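Local coordinates for putative flagellar hook-associated protein (Vibrio parahaemolyticus, PDB 3PWX) that probably serves as a structural component of the bacterial flagellum, as a flagellin-family protein thought to belong to the hook-associated proteins, at residues A31-T36 with V128-G133; D45-S50 with A188-A193. One frame throughout, in Å; residues are numbered along the deposited sequence.

The chain sets out from its N terminus along the long helix 7-61, which supplies one side of both contacts. Interaction 1 comes first: residues 31-36 are met, after 91 intervening residues, by strand 127-131, which closes a loop and ties a two-stranded antiparallel sheet to the helix. Further along the same helix, residues 45-50 meet residues 188-193 of helix 172-223, so interaction 2 closes a longer loop of 137 residues and joins the two long helices directly. The segments alternate along the chain, so the loops cross and neither nests inside the other. The two contact centres lie about 24 Å apart, with helix 7-61 common to both.

Interaction 1: residues A31-T36 with V128-G133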
ATOM      1  N   ALA A  31      -8.541  -7.487   8.950  1.00 54.88           N
ATOM      2  CA  ALA A  31      -9.911  -7.433   9.440  1.00 55.63           C
ATOM      3  C   ALA A  31     -10.249  -5.970   9.827  1.00 55.69           C
ATOM      4  O   ALA A  31     -11.329  -5.486   9.541  1.00 55.14           O
ATOM      5  CB  ALA A  31     -10.112  -8.372  10.622  1.00 56.44           C
ATOM      6  N   ASN A  32      -9.334  -5.244  10.475  1.00 56.23           N
ATOM      7  CA  ASN A  32      -9.765  -3.888  10.844  1.00 56.23           C
ATOM      8  C   ASN A  32      -9.900  -2.992   9.655  1.00 54.87           C
ATOM      9  O   ASN A  32     -10.764  -2.107   9.626  1.00 56.66           O
ATOM     10  CB  ASN A  32      -8.960  -3.287  11.971  1.00 56.25           C
ATOM     11  CG  ASN A  32      -9.225  -4.006  13.274  1.00 60.93           C
ATOM     12  OD1 ASN A  32     -10.341  -4.449  13.505  1.00 65.68           O
ATOM     13  ND2 ASN A  32      -8.214  -4.130  14.134  1.00 64.18           N
ATOM     14  N   LEU A  33      -9.102  -3.249   8.632  1.00 53.25           N
ATOM     15  CA  LEU A  33      -9.152  -2.376   7.468  1.00 52.81           C
ATOM     16  C   LEU A  33     -10.476  -2.656   6.692  1.00 52.89           C
ATOM     17  O   LEU A  33     -11.162  -1.730   6.245  1.00 52.69           O
ATOM     18  CB  LEU A  33      -7.871  -2.486   6.621  1.00 52.63           C
ATOM     19  CG  LEU A  33      -7.820  -1.720   5.300  1.00 52.35           C
ATOM     20  CD1 LEU A  33      -8.238  -0.241   5.463  1.00 52.10           C
ATOM     21  CD2 LEU A  33      -6.443  -1.829   4.686  1.00 52.46           C
ATOM     22  N   LYS A  34     -10.859  -3.930   6.625  1.00 53.30           N
ATOM     23  CA  LYS A  34     -12.088  -4.329   5.967  1.00 55.23           C
ATOM     24  C   LYS A  34     -13.297  -3.674   6.607  1.00 57.27           C
ATOM     25  O   LYS A  34     -14.309  -3.352   5.931  1.00 56.89           O
ATOM     26  CB  LYS A  34     -12.260  -5.831   6.020  1.00 56.33           C
ATOM     27  CG  LYS A  34     -11.216  -6.606   5.215  1.00 58.10           C
ATOM     28  CD  LYS A  34     -11.676  -8.011   4.936  1.00 58.34           C
ATOM     29  CE  LYS A  34     -12.951  -7.910   4.056  1.00 62.30           C
ATOM     30  NZ  LYS A  34     -12.907  -8.904   2.918  1.00 63.21           N
ATOM     31  N   THR A  35     -13.200  -3.497   7.919  1.00 58.94           N
ATOM     32  CA  THR A  35     -14.285  -2.914   8.671  1.00 61.11           C
ATOM     33  C   THR A  35     -14.448  -1.457   8.362  1.00 59.64           C
ATOM     34  O   THR A  35     -15.538  -0.964   8.295  1.00 61.87           O
ATOM     35  CB  THR A  35     -14.037  -3.023  10.159  1.00 62.64           C
ATOM     36  OG1 THR A  35     -14.214  -4.394  10.520  1.00 67.06           O
ATOM     37  CG2 THR A  35     -15.068  -2.130  10.930  1.00 61.87           C
ATOM     38  N   THR A  36     -13.337  -0.788   8.183  1.00 57.89           N
ATOM     39  CA  THR A  36     -13.277   0.636   7.947  1.00 55.66           C
ATOM     40  C   THR A  36     -13.673   0.848   6.518  1.00 53.58           C
ATOM     41  O   THR A  36     -14.329   1.834   6.194  1.00 54.44           O
ATOM     42  CB  THR A  36     -11.824   1.011   8.108  1.00 55.53           C
ATOM     43  OG1 THR A  36     -11.495   0.816   9.483  1.00 58.83           O
ATOM     44  CG2 THR A  36     -11.554   2.434   7.715  1.00 57.38           C
ATOM     45  N   VAL A 128      -2.324   1.376   5.730  1.00 53.19           N
ATOM     46  CA  VAL A 128      -2.264   0.337   6.734  1.00 53.26           C
ATOM     47  C   VAL A 128      -1.365  -0.767   6.211  1.00 53.62           C
ATOM     48  O   VAL A 128      -1.476  -1.203   5.012  1.00 53.65           O
ATOM     49  CB  VAL A 128      -3.718  -0.193   6.960  1.00 52.87           C
ATOM     50  CG1 VAL A 128      -3.767  -1.642   7.439  1.00 53.03           C
ATOM     51  CG2 VAL A 128      -4.393   0.704   7.940  1.00 52.83           C
ATOM     52  N   THR A 129      -0.504  -1.246   7.104  1.00 54.00           N
ATOM     53  CA  THR A 129       0.446  -2.348   6.827  1.00 54.50           C
ATOM     54  C   THR A 129      -0.279  -3.680   6.969  1.00 54.35           C
ATOM     55  O   THR A 129      -0.900  -3.941   8.007  1.00 54.17           O
ATOM     56  CB  THR A 129       1.591  -2.310   7.789  1.00 55.03           C
ATOM     57  OG1 THR A 129       2.312  -1.110   7.525  1.00 55.37           O
ATOM     58  CG2 THR A 129       2.554  -3.504   7.579  1.00 55.64           C
ATOM     59  N   VAL A 130      -0.200  -4.527   5.950  1.00 54.61           N
ATOM     60  CA  VAL A 130      -1.048  -5.655   5.940  1.00 54.57           C
ATOM     61  C   VAL A 130      -0.252  -6.944   5.750  1.00 55.27           C
ATOM     62  O   VAL A 130      -0.849  -8.026   5.756  1.00 55.44           O
ATOM     63  CB  VAL A 130      -2.182  -5.499   4.859  1.00 54.29           C
ATOM     64  CG1 VAL A 130      -3.051  -4.243   5.150  1.00 53.65           C
ATOM     65  CG2 VAL A 130      -1.626  -5.460   3.430  1.00 54.73           C
ATOM     66  N   ALA A 131       1.066  -6.821   5.512  1.00 55.83           N
ATOM     67  CA  ALA A 131       2.032  -7.918   5.547  1.00 56.64           C
ATOM     68  C   ALA A 131       3.399  -7.259   5.511  1.00 57.18           C
ATOM     69  O   ALA A 131       3.497  -6.081   5.144  1.00 57.01           O
ATOM     70  CB  ALA A 131       1.885  -8.903   4.373  1.00 57.25           C
ATOM     71  N   LYS A 132       4.453  -7.999   5.879  1.00 57.95           N
ATOM     72  CA  LYS A 132       5.773  -7.442   5.956  1.00 58.64           C
ATOM     73  C   LYS A 132       6.083  -6.648   4.719  1.00 59.04           C
ATOM     74  O   LYS A 132       6.166  -7.209   3.638  1.00 59.66           O
ATOM     75  CB  LYS A 132       6.812  -8.541   6.124  1.00 59.66           C
ATOM     76  CG  LYS A 132       8.218  -7.981   6.533  1.00 61.19           C
ATOM     77  CD  LYS A 132       8.093  -6.950   7.700  1.00 62.88           C
ATOM     78  CE  LYS A 132       9.407  -6.775   8.527  1.00 66.00           C
ATOM     79  NZ  LYS A 132      10.042  -5.444   8.195  1.00 62.73           N
ATOM     80  N   GLY A 133       6.300  -5.353   4.892  1.00 58.87           N
ATOM     81  CA  GLY A 133       6.618  -4.463   3.774  1.00 59.35           C
ATOM     82  C   GLY A 133       5.525  -4.202   2.706  1.00 58.81           C
ATOM     83  O   GLY A 133       5.847  -3.803   1.577  1.00 59.48           O
TER
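Leu33 and Val128 carry this contact, their side chains running in roughly opposed directions and overlapping alongside rather than meeting end on. A single methyl of the leucine, CD2, does the reaching: it lies 3.8 Å from Val128 CG1 and 3.9 Å from Val128 CB, and so rests against the branch of the valine. With CG anti to the backbone N (chi1 175°), Leu33 extends from the helix toward the strand. Val128 answers with CG1, likewise anti to its own backbone N. The same leucine methyl also meets Val130 more loosely, CD2 to Val130 CG1 being 4.2 Å, which adds apolar surface beside the main pair. Val128 and Val130, two residues apart, both direct their CB toward the helix, whereas Thr129 between them points its CB away.

This is a beta hairpin lying against the long helix 7-61, strand 127-131 being paired antiparallel with strand 134-137, and the helix here falls within a predicted coiled coil. Leucine suits its place because its branched apolar end offers CD2 to the strand, while Met136 of the partner strand and Leu204 of helix 172-223 touch the same buried side chain. Valine suits position 128 because branching at CB is well tolerated in its extended backbone. Backbone hydrogen bonds pair Val128 with Met136, and Val130 O is hydrogen-bonded to His211 NE2 of helix 172-223.

Interaction 2: residues D45-S50 with A188-A193; sequences DSVSES and ANVLGA. Unlike the reference sequence in segment 45-50: Ser48 (reference Asn).
Val190 packs against Val47 and Ser48 where two long helices, 7-61 and 172-223, lie side by side, a helix-helix contact in the elongated helical bundle of this flagellin-family protein. The tight part is small and apolar. Each methyl of Val190 has its own neighbour: CG2 approaches Val47 CG1 to 3.8 Å, the two valine side chains meeting at a slant, and CG1 lies 3.9 Å from Ser48 CB. A chi1 of 163° turns the fork of Val190 so that CG1 faces Ser48 and CG2 faces Val47, consecutive residues of the other helix. Compact side chains fit here, as the CA atoms of Ser48 and Val190 are only 6.7 Å apart. Ser88 and Phe89 of helix 71-89 touch Val47, and Ile145 of helix 142-145 touches Val190, so further helices cover this buried patch.

The solvent side is much looser. Leu191 is exposed, and although its side chain bends toward helix 7-61, its CD2 comes no nearer than 4.8 Å, to Ser48 CB. Asp45, a charged residue suited to the surface, points its CB away from the partner helix. Ser48 splits its duties: its methylene packs on Val190 CG1, while its hydroxyl is satisfied within its own helix, OG donating to Asp45 O at 2.7 Å with a C=O...OG angle of 133°.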
ATOM      1  N   ASP A  45     -22.701   4.484  -0.591  1.00 54.59           N
ATOM      2  CA  ASP A  45     -23.953   3.951  -1.055  1.00 55.45           C
ATOM      3  C   ASP A  45     -25.058   4.978  -0.868  1.00 55.98           C
ATOM      4  O   ASP A  45     -25.789   5.298  -1.813  1.00 56.27           O
ATOM      5  CB  ASP A  45     -24.323   2.661  -0.342  1.00 56.96           C
ATOM      6  CG  ASP A  45     -25.387   1.900  -1.096  1.00 64.28           C
ATOM      7  OD1 ASP A  45     -25.190   1.595  -2.296  1.00 69.57           O
ATOM      8  OD2 ASP A  45     -26.465   1.646  -0.518  1.00 75.44           O
ATOM      9  N   SER A  46     -25.129   5.538   0.331  1.00 56.18           N
ATOM     10  CA  SER A  46     -26.129   6.572   0.651  1.00 56.85           C
ATOM     11  C   SER A  46     -25.988   7.862  -0.172  1.00 56.33           C
ATOM     12  O   SER A  46     -27.006   8.407  -0.597  1.00 56.92           O
ATOM     13  CB  SER A  46     -26.104   6.876   2.148  1.00 57.34           C
ATOM     14  OG  SER A  46     -26.769   8.078   2.439  1.00 57.90           O
ATOM     15  N   VAL A  47     -24.746   8.338  -0.397  1.00 55.35           N
ATOM     16  CA  VAL A  47     -24.478   9.455  -1.303  1.00 54.89           C
ATOM     17  C   VAL A  47     -25.015   9.093  -2.667  1.00 54.99           C
ATOM     18  O   VAL A  47     -25.617   9.921  -3.286  1.00 55.21           O
ATOM     19  CB  VAL A  47     -22.963   9.820  -1.423  1.00 54.00           C
ATOM     20  CG1 VAL A  47     -22.712  10.836  -2.537  1.00 53.69           C
ATOM     21  CG2 VAL A  47     -22.421  10.380  -0.106  1.00 54.04           C
ATOM     22  N   SER A  48     -24.878   7.851  -3.134  1.00 54.98           N
ATOM     23  CA  SER A  48     -25.383   7.541  -4.464  1.00 55.26           C
ATOM     24  C   SER A  48     -26.909   7.472  -4.578  1.00 56.97           C
ATOM     25  O   SER A  48     -27.452   7.869  -5.626  1.00 57.45           O
ATOM     26  CB  SER A  48     -24.780   6.283  -5.005  1.00 55.16           C
ATOM     27  OG  SER A  48     -25.479   5.204  -4.460  1.00 59.17           O
ATOM     28  N   GLU A  49     -27.592   6.965  -3.541  1.00 59.06           N
ATOM     29  CA  GLU A  49     -29.092   7.059  -3.449  1.00 61.66           C
ATOM     30  C   GLU A  49     -29.590   8.480  -3.473  1.00 60.99           C
ATOM     31  O   GLU A  49     -30.566   8.806  -4.168  1.00 62.50           O
ATOM     32  CB  GLU A  49     -29.646   6.368  -2.208  1.00 63.62           C
ATOM     33  CG  GLU A  49     -29.894   4.850  -2.426  1.00 70.00           C
ATOM     34  CD  GLU A  49     -29.820   4.062  -1.117  1.00 77.28           C
ATOM     35  OE1 GLU A  49     -28.866   4.318  -0.334  1.00 81.49           O
ATOM     36  OE2 GLU A  49     -30.694   3.177  -0.874  1.00 80.73           O
ATOM     37  N   SER A  50     -28.906   9.347  -2.746  1.00 59.82           N
ATOM     38  CA  SER A  50     -29.281  10.722  -2.781  1.00 59.52           C
ATOM     39  C   SER A  50     -29.011  11.295  -4.141  1.00 58.63           C
ATOM     40  O   SER A  50     -29.752  12.133  -4.596  1.00 60.44           O
ATOM     41  CB  SER A  50     -28.554  11.523  -1.741  1.00 58.93           C
ATOM     42  OG  SER A  50     -28.879  11.072  -0.455  1.00 61.35           O
ATOM     43  N   ALA A 188     -20.628   8.902 -11.371  1.00 54.35           N
ATOM     44  CA  ALA A 188     -19.479   8.142 -11.890  1.00 54.54           C
ATOM     45  C   ALA A 188     -18.293   8.073 -10.878  1.00 53.93           C
ATOM     46  O   ALA A 188     -17.623   7.018 -10.673  1.00 53.99           O
ATOM     47  CB  ALA A 188     -19.023   8.734 -13.205  1.00 55.04           C
ATOM     48  N   ASN A 189     -18.041   9.192 -10.229  1.00 53.46           N
ATOM     49  CA  ASN A 189     -16.930   9.214  -9.277  1.00 53.03           C
ATOM     50  C   ASN A 189     -17.290   8.365  -8.041  1.00 52.71           C
ATOM     51  O   ASN A 189     -16.475   7.582  -7.543  1.00 52.58           O
ATOM     52  CB  ASN A 189     -16.622  10.662  -8.865  1.00 52.80           C
ATOM     53  CG  ASN A 189     -15.879  11.448  -9.934  1.00 53.20           C
ATOM     54  OD1 ASN A 189     -15.468  10.914 -10.925  1.00 53.67           O
ATOM     55  ND2 ASN A 189     -15.695  12.726  -9.706  1.00 53.19           N
ATOM     56  N   VAL A 190     -18.505   8.540  -7.528  1.00 52.71           N
ATOM     57  CA  VAL A 190     -18.947   7.798  -6.340  1.00 52.62           C
ATOM     58  C   VAL A 190     -18.911   6.316  -6.608  1.00 52.90           C
ATOM     59  O   VAL A 190     -18.410   5.547  -5.786  1.00 52.76           O
ATOM     60  CB  VAL A 190     -20.368   8.247  -5.843  1.00 52.86           C
ATOM     61  CG1 VAL A 190     -20.982   7.207  -4.904  1.00 53.12           C
ATOM     62  CG2 VAL A 190     -20.250   9.526  -5.124  1.00 52.65           C
ATOM     63  N   LEU A 191     -19.348   5.922  -7.799  1.00 53.41           N
ATOM     64  CA  LEU A 191     -19.413   4.518  -8.177  1.00 53.93           C
ATOM     65  C   LEU A 191     -18.033   3.982  -8.452  1.00 53.90           C
ATOM     66  O   LEU A 191     -17.757   2.822  -8.173  1.00 54.13           O
ATOM     67  CB  LEU A 191     -20.334   4.314  -9.415  1.00 54.71           C
ATOM     68  CG  LEU A 191     -21.877   4.415  -9.251  1.00 55.12           C
ATOM     69  CD1 LEU A 191     -22.604   4.070 -10.543  1.00 56.03           C
ATOM     70  CD2 LEU A 191     -22.413   3.527  -8.091  1.00 55.30           C
ATOM     71  N   GLY A 192     -17.165   4.819  -9.007  1.00 53.75           N
ATOM     72  CA  GLY A 192     -15.777   4.409  -9.268  1.00 53.88           C
ATOM     73  C   GLY A 192     -15.039   4.139  -7.962  1.00 53.34           C
ATOM     74  O   GLY A 192     -14.277   3.168  -7.845  1.00 53.56           O
ATOM     75  N   ALA A 193     -15.264   4.985  -6.975  1.00 52.77           N
ATOM     76  CA  ALA A 193     -14.763   4.794  -5.604  1.00 52.34           C
ATOM     77  C   ALA A 193     -15.132   3.483  -4.965  1.00 52.48           C
ATOM     78  O   ALA A 193     -14.308   2.870  -4.309  1.00 52.38           O
ATOM     79  CB  ALA A 193     -15.340   5.903  -4.718  1.00 51.98           C
TER